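Local coordinates for protein eukaryotic peptide chain release factor GTP-binding subunit (Schizosaccharomyces pombe, PDB 1R5B) that is a translation release factor subunit related to elongation factor Tu, joining a P-loop GTP-binding domain to two beta-rich domains, at residues 75-78 / 79-82; 62-66 / 67-71; 116-120 / 121-125. All blocks are in the same frame, centred on the assembly; numbering follows the deposited sequence.

Contact 1 (75-78 / 79-82)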
ATOM      1  N   MET A  75      15.738   0.127  23.035  1.00 30.07           N
ATOM      2  CA  MET A  75      15.493   1.434  22.482  1.00 30.65           C
ATOM      3  C   MET A  75      16.494   2.457  22.996  1.00 31.75           C
ATOM      4  O   MET A  75      16.884   3.348  22.245  1.00 31.63           O
ATOM      5  CB  MET A  75      14.091   1.888  22.859  1.00 30.63           C
ATOM      6  CG  MET A  75      13.657   3.167  22.181  1.00 30.99           C
ATOM      7  SD  MET A  75      13.248   4.395  23.376  1.00 32.70           S
ATOM      8  CE  MET A  75      11.648   4.717  23.020  1.00 31.90           C
ATOM      9  N   GLU A  76      16.906   2.343  24.260  1.00 32.57           N
ATOM     10  CA  GLU A  76      17.898   3.255  24.789  1.00 33.86           C
ATOM     11  C   GLU A  76      19.231   2.919  24.075  1.00 35.14           C
ATOM     12  O   GLU A  76      20.063   3.841  23.719  1.00 36.49           O
ATOM     13  CB  GLU A  76      17.984   3.152  26.347  1.00 33.66           C
ATOM     14  CG  GLU A  76      16.770   3.785  27.033  1.00 33.27           C
ATOM     15  CD  GLU A  76      16.545   3.333  28.462  1.00 32.95           C
ATOM     16  OE1 GLU A  76      16.795   2.150  28.775  1.00 35.09           O
ATOM     17  OE2 GLU A  76      16.119   4.173  29.281  1.00 33.65           O
ATOM     18  N   LYS A  77      19.429   1.597  23.873  1.00 35.85           N
ATOM     19  CA  LYS A  77      20.699   1.052  23.364  1.00 36.47           C
ATOM     20  C   LYS A  77      20.972   1.669  22.023  1.00 37.10           C
ATOM     21  O   LYS A  77      22.111   1.911  21.651  1.00 37.22           O
ATOM     22  CB  LYS A  77      20.642  -0.476  23.238  1.00 36.31           C
ATOM     23  CG  LYS A  77      22.000  -1.140  22.992  1.00 36.26           C
ATOM     24  CD  LYS A  77      21.845  -2.632  22.705  1.00 36.00           C
ATOM     25  CE  LYS A  77      23.145  -3.250  22.192  1.00 36.48           C
ATOM     26  NZ  LYS A  77      23.410  -4.619  22.755  1.00 36.79           N
ATOM     27  N   ILE A  78      19.889   1.933  21.317  1.00 38.25           N
ATOM     28  CA  ILE A  78      19.930   2.503  19.981  1.00 38.97           C
ATOM     29  C   ILE A  78      20.205   4.009  20.004  1.00 39.78           C
ATOM     30  O   ILE A  78      20.960   4.508  19.179  1.00 39.96           O
ATOM     31  CB  ILE A  78      18.606   2.193  19.287  1.00 38.95           C
ATOM     32  CG1 ILE A  78      18.551   0.702  18.930  1.00 38.68           C
ATOM     33  CG2 ILE A  78      18.423   3.048  18.043  1.00 39.40           C
ATOM     34  CD1 ILE A  78      17.165   0.204  18.662  1.00 38.40           C
ATOM     35  N   GLU A  79      19.599   4.717  20.956  1.00 40.81           N
ATOM     36  CA  GLU A  79      19.871   6.146  21.181  1.00 41.36           C
ATOM     37  C   GLU A  79      21.368   6.460  21.347  1.00 41.63           C
ATOM     38  O   GLU A  79      21.842   7.467  20.823  1.00 41.84           O
ATOM     39  CB  GLU A  79      19.128   6.642  22.437  1.00 41.71           C
ATOM     40  CG  GLU A  79      18.142   7.781  22.220  1.00 42.86           C
ATOM     41  CD  GLU A  79      17.201   7.992  23.411  1.00 44.42           C
ATOM     42  OE1 GLU A  79      17.636   7.821  24.593  1.00 45.56           O
ATOM     43  OE2 GLU A  79      16.023   8.337  23.160  1.00 43.64           O
ATOM     44  N   ARG A  80      22.102   5.617  22.078  1.00 41.98           N
ATOM     45  CA  ARG A  80      23.512   5.895  22.393  1.00 42.18           C
ATOM     46  C   ARG A  80      24.512   5.199  21.463  1.00 43.07           C
ATOM     47  O   ARG A  80      25.673   5.602  21.402  1.00 43.37           O
ATOM     48  CB  ARG A  80      23.840   5.587  23.868  1.00 41.83           C
ATOM     49  CG  ARG A  80      23.680   4.146  24.320  1.00 40.10           C
ATOM     50  CD  ARG A  80      24.139   3.914  25.750  1.00 37.84           C
ATOM     51  NE  ARG A  80      24.011   2.513  26.154  1.00 36.25           N
ATOM     52  CZ  ARG A  80      22.821   1.921  26.414  1.00 34.60           C
ATOM     53  NH1 ARG A  80      21.610   2.591  26.299  1.00 34.37           N
ATOM     54  NH2 ARG A  80      22.841   0.635  26.776  1.00 33.63           N
ATOM     55  N   GLU A  81      24.072   4.165  20.749  1.00 44.01           N
ATOM     56  CA  GLU A  81      24.892   3.550  19.703  1.00 44.73           C
ATOM     57  C   GLU A  81      24.863   4.429  18.458  1.00 45.27           C
ATOM     58  O   GLU A  81      25.777   4.371  17.637  1.00 45.68           O
ATOM     59  CB  GLU A  81      24.413   2.136  19.353  1.00 44.87           C
ATOM     60  CG  GLU A  81      25.116   1.033  20.144  1.00 45.50           C
ATOM     61  CD  GLU A  81      24.660  -0.367  19.750  1.00 46.04           C
ATOM     62  OE1 GLU A  81      25.043  -1.327  20.447  1.00 45.24           O
ATOM     63  OE2 GLU A  81      23.912  -0.505  18.746  1.00 48.40           O
ATOM     64  N   ALA A  82      23.819   5.251  18.337  1.00 45.69           N
ATOM     65  CA  ALA A  82      23.718   6.253  17.277  1.00 45.92           C
ATOM     66  C   ALA A  82      24.652   7.455  17.501  1.00 46.28           C
ATOM     67  O   ALA A  82      24.558   8.449  16.785  1.00 46.61           O
ATOM     68  CB  ALA A  82      22.272   6.729  17.139  1.00 45.84           C
TER
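Glu79 meets Met75 and Glu76 one turn back, in the last two turns of helix 72-81. Its N gives a weak hydrogen bond to Met75 O (3.3 Å), while its CB comes to 3.2 Å from Glu76 O and the extended chain beyond reaches Thr58 on helix 56-66. Arg80 comes next, its N bonded to Glu76 O at 3.2 Å, nearly along the C=O axis (164°). Its CG sits between the backbone N and the carbonyl carbon (chi1 62°), which sends the straight chain back over the preceding turn. There the Arg80 guanidinium lays one face over Lys77 CA, with Arg80 CZ 3.8 Å from it, and presents its edge to Glu76 CB, in the plane of the group. Glu81 N bonds to Lys77 O at 3.1 Å, and the two side chains cross obliquely. Glu81 OE1 touches the Lys77 CE methylene at 3.2 Å, but the bend at chi4 (140°) carries NZ on to 4.3 Å from OE1, beyond salt-bridge range. At Ala82 the chain leaves helical geometry, yet its N still donates to Ile78 O at 3.1 Å. The methyl of Ala82 touches Ser57, within a probable P-loop. The backbone ladder therefore runs to the very end of the helix, although its first rung here is weak. Lys77 and Glu81, too far apart for a salt bridge, probably attract each other only weakly across this surface, and Arg80 meets the helix through the flat and the rim of its guanidinium.

Contact 2 (62-66 / 67-71); sequences NILFL and TGMVD
Val70 CG2 is the bump that fills the hollow beside Leu64, 3.6 Å from Leu64 CB. It stands between its own backbone N and carbonyl carbon, the position that turns this methyl inward as the chain folds back along the end of helix 56-66. Next to it Leu64 CD2 rests on Met69 CB at 3.9 Å, the two side chains crossing at about a right angle. On the neighbouring flank the Phe65 ring turns its edge to Val70 O, which lies in the ring plane, 3.6 Å from CD1. Thr67 plugs the helix end more tightly: its CB is 3.0 Å from Ile63 O, and its CG2 faces both Ile63 O and Leu64 O. Gly68, with positive phi, makes the reversal as the C-prime residue of a Schellman motif. Met69 N reaches Leu64 O at 2.9 Å, and Gly68 N approaches Phe65 O from above the carbonyl plane (66° out of it). Leu64 O also takes a weak bond from Val70 N, and a water donates to both Phe65 O and Val70 O. Carbonyls at the helix end are thus paired by the loop and the water instead of by further turns of helix.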
ATOM      1  N   ASN A  62      12.059   5.014  18.834  1.00 32.38           N
ATOM      2  CA  ASN A  62      10.818   5.229  19.563  1.00 32.31           C
ATOM      3  C   ASN A  62       9.623   4.570  18.849  1.00 31.87           C
ATOM      4  O   ASN A  62       8.658   4.138  19.485  1.00 31.17           O
ATOM      5  CB  ASN A  62      10.618   6.733  19.765  1.00 32.58           C
ATOM      6  CG  ASN A  62       9.455   7.062  20.689  1.00 33.67           C
ATOM      7  OD1 ASN A  62       9.530   6.899  21.922  1.00 34.25           O
ATOM      8  ND2 ASN A  62       8.369   7.548  20.091  1.00 34.26           N
ATOM      9  N   ILE A  63       9.711   4.474  17.524  1.00 31.49           N
ATOM     10  CA  ILE A  63       8.695   3.771  16.751  1.00 31.26           C
ATOM     11  C   ILE A  63       8.808   2.297  17.083  1.00 31.11           C
ATOM     12  O   ILE A  63       7.817   1.674  17.373  1.00 31.35           O
ATOM     13  CB  ILE A  63       8.842   4.029  15.242  1.00 31.10           C
ATOM     14  CG1 ILE A  63       8.314   5.414  14.907  1.00 30.96           C
ATOM     15  CG2 ILE A  63       8.061   3.005  14.435  1.00 31.56           C
ATOM     16  CD1 ILE A  63       8.635   5.869  13.508  1.00 31.46           C
ATOM     17  N   LEU A  64      10.020   1.758  17.106  1.00 31.07           N
ATOM     18  CA  LEU A  64      10.208   0.352  17.417  1.00 31.11           C
ATOM     19  C   LEU A  64       9.671   0.034  18.790  1.00 31.31           C
ATOM     20  O   LEU A  64       9.129  -1.051  19.004  1.00 31.19           O
ATOM     21  CB  LEU A  64      11.686  -0.044  17.326  1.00 31.13           C
ATOM     22  CG  LEU A  64      12.234  -0.051  15.894  1.00 31.38           C
ATOM     23  CD1 LEU A  64      13.747  -0.164  15.870  1.00 30.78           C
ATOM     24  CD2 LEU A  64      11.593  -1.170  15.074  1.00 31.21           C
ATOM     25  N   PHE A  65       9.800   0.985  19.714  1.00 31.41           N
ATOM     26  CA  PHE A  65       9.399   0.758  21.095  1.00 31.72           C
ATOM     27  C   PHE A  65       7.885   0.799  21.249  1.00 32.14           C
ATOM     28  O   PHE A  65       7.296  -0.105  21.835  1.00 31.88           O
ATOM     29  CB  PHE A  65      10.039   1.791  22.024  1.00 31.65           C
ATOM     30  CG  PHE A  65       9.501   1.766  23.431  1.00 31.30           C
ATOM     31  CD1 PHE A  65       9.466   0.580  24.158  1.00 30.95           C
ATOM     32  CD2 PHE A  65       9.027   2.931  24.032  1.00 31.50           C
ATOM     33  CE1 PHE A  65       8.968   0.555  25.457  1.00 30.56           C
ATOM     34  CE2 PHE A  65       8.534   2.911  25.339  1.00 31.09           C
ATOM     35  CZ  PHE A  65       8.498   1.718  26.043  1.00 30.65           C
ATOM     36  N   LEU A  66       7.261   1.853  20.727  1.00 32.76           N
ATOM     37  CA  LEU A  66       5.813   2.035  20.872  1.00 33.37           C
ATOM     38  C   LEU A  66       5.021   0.972  20.131  1.00 33.51           C
ATOM     39  O   LEU A  66       3.874   0.681  20.466  1.00 33.96           O
ATOM     40  CB  LEU A  66       5.400   3.406  20.372  1.00 33.41           C
ATOM     41  CG  LEU A  66       5.903   4.504  21.291  1.00 33.92           C
ATOM     42  CD1 LEU A  66       5.879   5.782  20.536  1.00 35.08           C
ATOM     43  CD2 LEU A  66       5.068   4.617  22.549  1.00 34.35           C
ATOM     44  N   THR A  67       5.672   0.372  19.152  1.00 33.54           N
ATOM     45  CA  THR A  67       5.076  -0.606  18.276  1.00 33.73           C
ATOM     46  C   THR A  67       5.403  -2.044  18.732  1.00 33.52           C
ATOM     47  O   THR A  67       5.085  -3.001  18.050  1.00 33.51           O
ATOM     48  CB  THR A  67       5.593  -0.266  16.867  1.00 33.93           C
ATOM     49  OG1 THR A  67       4.599  -0.534  15.889  1.00 36.89           O
ATOM     50  CG2 THR A  67       6.802  -1.083  16.464  1.00 34.05           C
ATOM     51  N   GLY A  68       6.057  -2.181  19.886  1.00 33.50           N
ATOM     52  CA  GLY A  68       6.298  -3.468  20.521  1.00 33.34           C
ATOM     53  C   GLY A  68       7.383  -4.360  19.930  1.00 33.32           C
ATOM     54  O   GLY A  68       7.491  -5.523  20.312  1.00 33.41           O
ATOM     55  N   MET A  69       8.181  -3.841  19.006  1.00 33.24           N
ATOM     56  CA  MET A  69       9.282  -4.608  18.413  1.00 33.20           C
ATOM     57  C   MET A  69      10.507  -4.714  19.334  1.00 32.70           C
ATOM     58  O   MET A  69      11.231  -5.712  19.299  1.00 33.07           O
ATOM     59  CB  MET A  69       9.695  -3.988  17.075  1.00 33.56           C
ATOM     60  CG  MET A  69       9.606  -4.948  15.906  1.00 35.27           C
ATOM     61  SD  MET A  69       7.962  -5.619  15.613  1.00 34.83           S
ATOM     62  CE  MET A  69       7.023  -4.218  15.522  1.00 34.08           C
ATOM     63  N   VAL A  70      10.749  -3.689  20.147  1.00 31.83           N
ATOM     64  CA  VAL A  70      11.846  -3.716  21.114  1.00 30.89           C
ATOM     65  C   VAL A  70      11.377  -3.193  22.470  1.00 30.28           C
ATOM     66  O   VAL A  70      10.407  -2.441  22.547  1.00 30.20           O
ATOM     67  CB  VAL A  70      13.072  -2.902  20.613  1.00 30.90           C
ATOM     68  CG1 VAL A  70      13.583  -3.462  19.293  1.00 30.78           C
ATOM     69  CG2 VAL A  70      12.738  -1.415  20.459  1.00 31.04           C
ATOM     70  N   ASP A  71      12.053  -3.612  23.537  1.00 29.38           N
ATOM     71  CA  ASP A  71      11.736  -3.114  24.874  1.00 28.92           C
ATOM     72  C   ASP A  71      12.497  -1.823  25.144  1.00 28.30           C
ATOM     73  O   ASP A  71      13.271  -1.379  24.308  1.00 27.90           O
ATOM     74  CB  ASP A  71      12.011  -4.173  25.953  1.00 28.84           C
ATOM     75  CG  ASP A  71      13.479  -4.510  26.098  1.00 28.93           C
ATOM     76  OD1 ASP A  71      13.806  -5.333  26.978  1.00 29.79           O
ATOM     77  OD2 ASP A  71      14.378  -4.019  25.387  1.00 28.84           O
TER
HETATM   78  O   HOH W   1       7.945  -2.075  23.406  1.00 61.14           O

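Contact 3 (116-120 / 121-125); sequences FETEH and RRFSL
Phe116 and Phe123 pack side by side on one face of a beta hairpin, strands 115-117 and 121-125, at the edge of the mixed sheet of the GTP-binding domain. Their ring planes are nearly parallel (13°) but slid apart, with centroids 5.0 Å from each other, so the rings barely overlap. What lies over the Phe116 face is instead Phe123 CB, in a CH-pi contact 3.7 Å from the ring centroid. Phe116 CG stands between its backbone N and carbonyl carbon (chi1 65°), which swings the ring across to the partner strand. Leu125 CD2 meets that ring at its edge, 4.0 Å from Phe116 CE2, and helix 56-66 packs on it through Ile63 and Leu64. The Phe123 ring in turn points its CE1 edge at Thr118 OG1, a hydroxyl that is hydrogen-bonded to Asp261. Paired backbone bonds between Phe116 and Phe123 fix the register, and Thr118 N to Arg121 O (3.0 Å) closes the turn. The other face carries Glu117 and Arg122, joined by a salt bridge with carboxylate and guanidinium planes 36° apart. Arg122 grips side-on, its NE and NH2 each 3.1 Å from a single oxygen, Glu117 OE2.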
ATOM      1  N   PHE A 116       9.096  -2.422  11.628  1.00 34.45           N
ATOM      2  CA  PHE A 116       8.016  -2.179  12.572  1.00 34.16           C
ATOM      3  C   PHE A 116       6.656  -2.285  11.894  1.00 34.30           C
ATOM      4  O   PHE A 116       6.566  -2.250  10.680  1.00 34.35           O
ATOM      5  CB  PHE A 116       8.177  -0.814  13.221  1.00 34.22           C
ATOM      6  CG  PHE A 116       8.047   0.342  12.270  1.00 33.75           C
ATOM      7  CD1 PHE A 116       6.826   0.979  12.097  1.00 34.01           C
ATOM      8  CD2 PHE A 116       9.141   0.801  11.565  1.00 34.00           C
ATOM      9  CE1 PHE A 116       6.695   2.052  11.240  1.00 33.72           C
ATOM     10  CE2 PHE A 116       9.019   1.877  10.694  1.00 34.47           C
ATOM     11  CZ  PHE A 116       7.787   2.505  10.533  1.00 33.96           C
ATOM     12  N   GLU A 117       5.593  -2.403  12.680  1.00 34.58           N
ATOM     13  CA  GLU A 117       4.265  -2.637  12.121  1.00 34.58           C
ATOM     14  C   GLU A 117       3.222  -1.653  12.594  1.00 34.49           C
ATOM     15  O   GLU A 117       3.271  -1.153  13.708  1.00 34.66           O
ATOM     16  CB  GLU A 117       3.768  -4.046  12.446  1.00 34.55           C
ATOM     17  CG  GLU A 117       4.699  -5.160  12.009  1.00 35.33           C
ATOM     18  CD  GLU A 117       4.000  -6.508  11.950  1.00 36.53           C
ATOM     19  OE1 GLU A 117       2.888  -6.623  12.500  1.00 37.93           O
ATOM     20  OE2 GLU A 117       4.556  -7.450  11.352  1.00 36.13           O
ATOM     21  N   THR A 118       2.293  -1.382  11.693  1.00 34.74           N
ATOM     22  CA  THR A 118       1.028  -0.728  11.972  1.00 34.70           C
ATOM     23  C   THR A 118      -0.054  -1.761  11.668  1.00 35.06           C
ATOM     24  O   THR A 118       0.270  -2.914  11.372  1.00 34.70           O
ATOM     25  CB  THR A 118       0.876   0.481  11.051  1.00 35.22           C
ATOM     26  OG1 THR A 118       0.973   0.072   9.665  1.00 33.21           O
ATOM     27  CG2 THR A 118       2.029   1.464  11.274  1.00 34.74           C
ATOM     28  N   GLU A 119      -1.324  -1.355  11.702  1.00 35.20           N
ATOM     29  CA  GLU A 119      -2.432  -2.305  11.570  1.00 35.18           C
ATOM     30  C   GLU A 119      -2.364  -3.042  10.234  1.00 35.23           C
ATOM     31  O   GLU A 119      -2.517  -4.256  10.195  1.00 35.26           O
ATOM     32  CB  GLU A 119      -3.784  -1.595  11.725  1.00 35.49           C
ATOM     33  CG  GLU A 119      -4.987  -2.522  11.889  1.00 36.99           C
ATOM     34  CD  GLU A 119      -6.336  -1.819  11.725  1.00 39.40           C
ATOM     35  OE1 GLU A 119      -7.393  -2.499  11.774  1.00 39.44           O
ATOM     36  OE2 GLU A 119      -6.352  -0.580  11.553  1.00 41.28           O
ATOM     37  N   HIS A 120      -2.097  -2.319   9.145  1.00 35.10           N
ATOM     38  CA  HIS A 120      -2.135  -2.911   7.812  1.00 34.72           C
ATOM     39  C   HIS A 120      -0.774  -3.172   7.171  1.00 33.93           C
ATOM     40  O   HIS A 120      -0.720  -3.833   6.139  1.00 33.64           O
ATOM     41  CB  HIS A 120      -2.951  -2.022   6.873  1.00 35.04           C
ATOM     42  CG  HIS A 120      -4.333  -1.730   7.366  1.00 37.23           C
ATOM     43  ND1 HIS A 120      -5.316  -2.697   7.448  1.00 39.56           N
ATOM     44  CD2 HIS A 120      -4.905  -0.577   7.784  1.00 38.31           C
ATOM     45  CE1 HIS A 120      -6.428  -2.151   7.909  1.00 40.33           C
ATOM     46  NE2 HIS A 120      -6.207  -0.864   8.113  1.00 40.02           N
ATOM     47  N   ARG A 121       0.314  -2.663   7.748  1.00 33.34           N
ATOM     48  CA  ARG A 121       1.610  -2.695   7.056  1.00 32.93           C
ATOM     49  C   ARG A 121       2.807  -3.095   7.907  1.00 33.19           C
ATOM     50  O   ARG A 121       2.837  -2.843   9.110  1.00 32.94           O
ATOM     51  CB  ARG A 121       1.903  -1.326   6.447  1.00 32.35           C
ATOM     52  CG  ARG A 121       1.056  -1.002   5.244  1.00 31.59           C
ATOM     53  CD  ARG A 121       1.212   0.428   4.717  1.00 30.00           C
ATOM     54  NE  ARG A 121       0.444   0.602   3.497  1.00 28.70           N
ATOM     55  CZ  ARG A 121       0.193   1.762   2.906  1.00 28.50           C
ATOM     56  NH1 ARG A 121       0.655   2.910   3.396  1.00 27.41           N
ATOM     57  NH2 ARG A 121      -0.527   1.760   1.797  1.00 28.18           N
ATOM     58  N   ARG A 122       3.803  -3.703   7.259  1.00 33.77           N
ATOM     59  CA  ARG A 122       5.123  -3.918   7.860  1.00 34.34           C
ATOM     60  C   ARG A 122       6.193  -3.084   7.171  1.00 34.22           C
ATOM     61  O   ARG A 122       6.498  -3.327   5.997  1.00 34.23           O
ATOM     62  CB  ARG A 122       5.545  -5.379   7.758  1.00 34.53           C
ATOM     63  CG  ARG A 122       6.988  -5.599   8.227  1.00 35.78           C
ATOM     64  CD  ARG A 122       7.461  -7.015   8.170  1.00 37.34           C
ATOM     65  NE  ARG A 122       6.721  -7.852   9.103  1.00 39.64           N
ATOM     66  CZ  ARG A 122       7.056  -9.102   9.402  1.00 42.62           C
ATOM     67  NH1 ARG A 122       8.128  -9.671   8.844  1.00 43.24           N
ATOM     68  NH2 ARG A 122       6.322  -9.794  10.266  1.00 43.50           N
ATOM     69  N   PHE A 123       6.801  -2.162   7.916  1.00 33.79           N
ATOM     70  CA  PHE A 123       7.786  -1.239   7.366  1.00 33.90           C
ATOM     71  C   PHE A 123       9.211  -1.684   7.646  1.00 34.92           C
ATOM     72  O   PHE A 123       9.657  -1.678   8.786  1.00 35.33           O
ATOM     73  CB  PHE A 123       7.582   0.152   7.936  1.00 33.28           C
ATOM     74  CG  PHE A 123       6.233   0.713   7.664  1.00 31.95           C
ATOM     75  CD1 PHE A 123       5.168   0.399   8.478  1.00 30.93           C
ATOM     76  CD2 PHE A 123       6.024   1.555   6.599  1.00 31.72           C
ATOM     77  CE1 PHE A 123       3.932   0.908   8.236  1.00 31.04           C
ATOM     78  CE2 PHE A 123       4.774   2.071   6.350  1.00 32.12           C
ATOM     79  CZ  PHE A 123       3.725   1.742   7.172  1.00 31.55           C
ATOM     80  N   SER A 124       9.924  -2.054   6.595  1.00 35.73           N
ATOM     81  CA  SER A 124      11.337  -2.367   6.687  1.00 36.49           C
ATOM     82  C   SER A 124      12.159  -1.076   6.622  1.00 37.27           C
ATOM     83  O   SER A 124      12.041  -0.314   5.666  1.00 36.69           O
ATOM     84  CB  SER A 124      11.707  -3.320   5.550  1.00 36.34           C
ATOM     85  OG  SER A 124      13.103  -3.454   5.424  1.00 36.88           O
ATOM     86  N   LEU A 125      12.980  -0.821   7.641  1.00 38.37           N
ATOM     87  CA  LEU A 125      13.803   0.401   7.673  1.00 39.39           C
ATOM     88  C   LEU A 125      15.085   0.250   6.863  1.00 40.11           C
ATOM     89  O   LEU A 125      15.925  -0.565   7.201  1.00 40.02           O
ATOM     90  CB  LEU A 125      14.176   0.777   9.106  1.00 39.46           C
ATOM     91  CG  LEU A 125      13.050   1.215  10.047  1.00 39.99           C
ATOM     92  CD1 LEU A 125      13.355   0.774  11.459  1.00 41.39           C
ATOM     93  CD2 LEU A 125      12.857   2.713  10.022  1.00 40.88           C
TER

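In space contact 2 sits between the other two, although it comes first in the chain; all three belong to the GTP-binding domain. Its helix end touches contact 1, whose centre is about 13 Å away, through Met75 CE, 3.3 Å from Phe65 CD2. Toward contact 3, with centres about 12 Å apart, Ile63 CG2 comes within 3.3 Å of Phe116 CD1, and Thr67 OG1 lies 2.6 Å from Glu117 O. Contacts 1 and 3 do not meet: their nearest atoms are about 8 Å apart. Helix 56-66 thus lies between helix 72-81 and the hairpin. Helix 56-66 begins in what is probably the P-loop, which contact 1 reaches at Ser57 through Ala82.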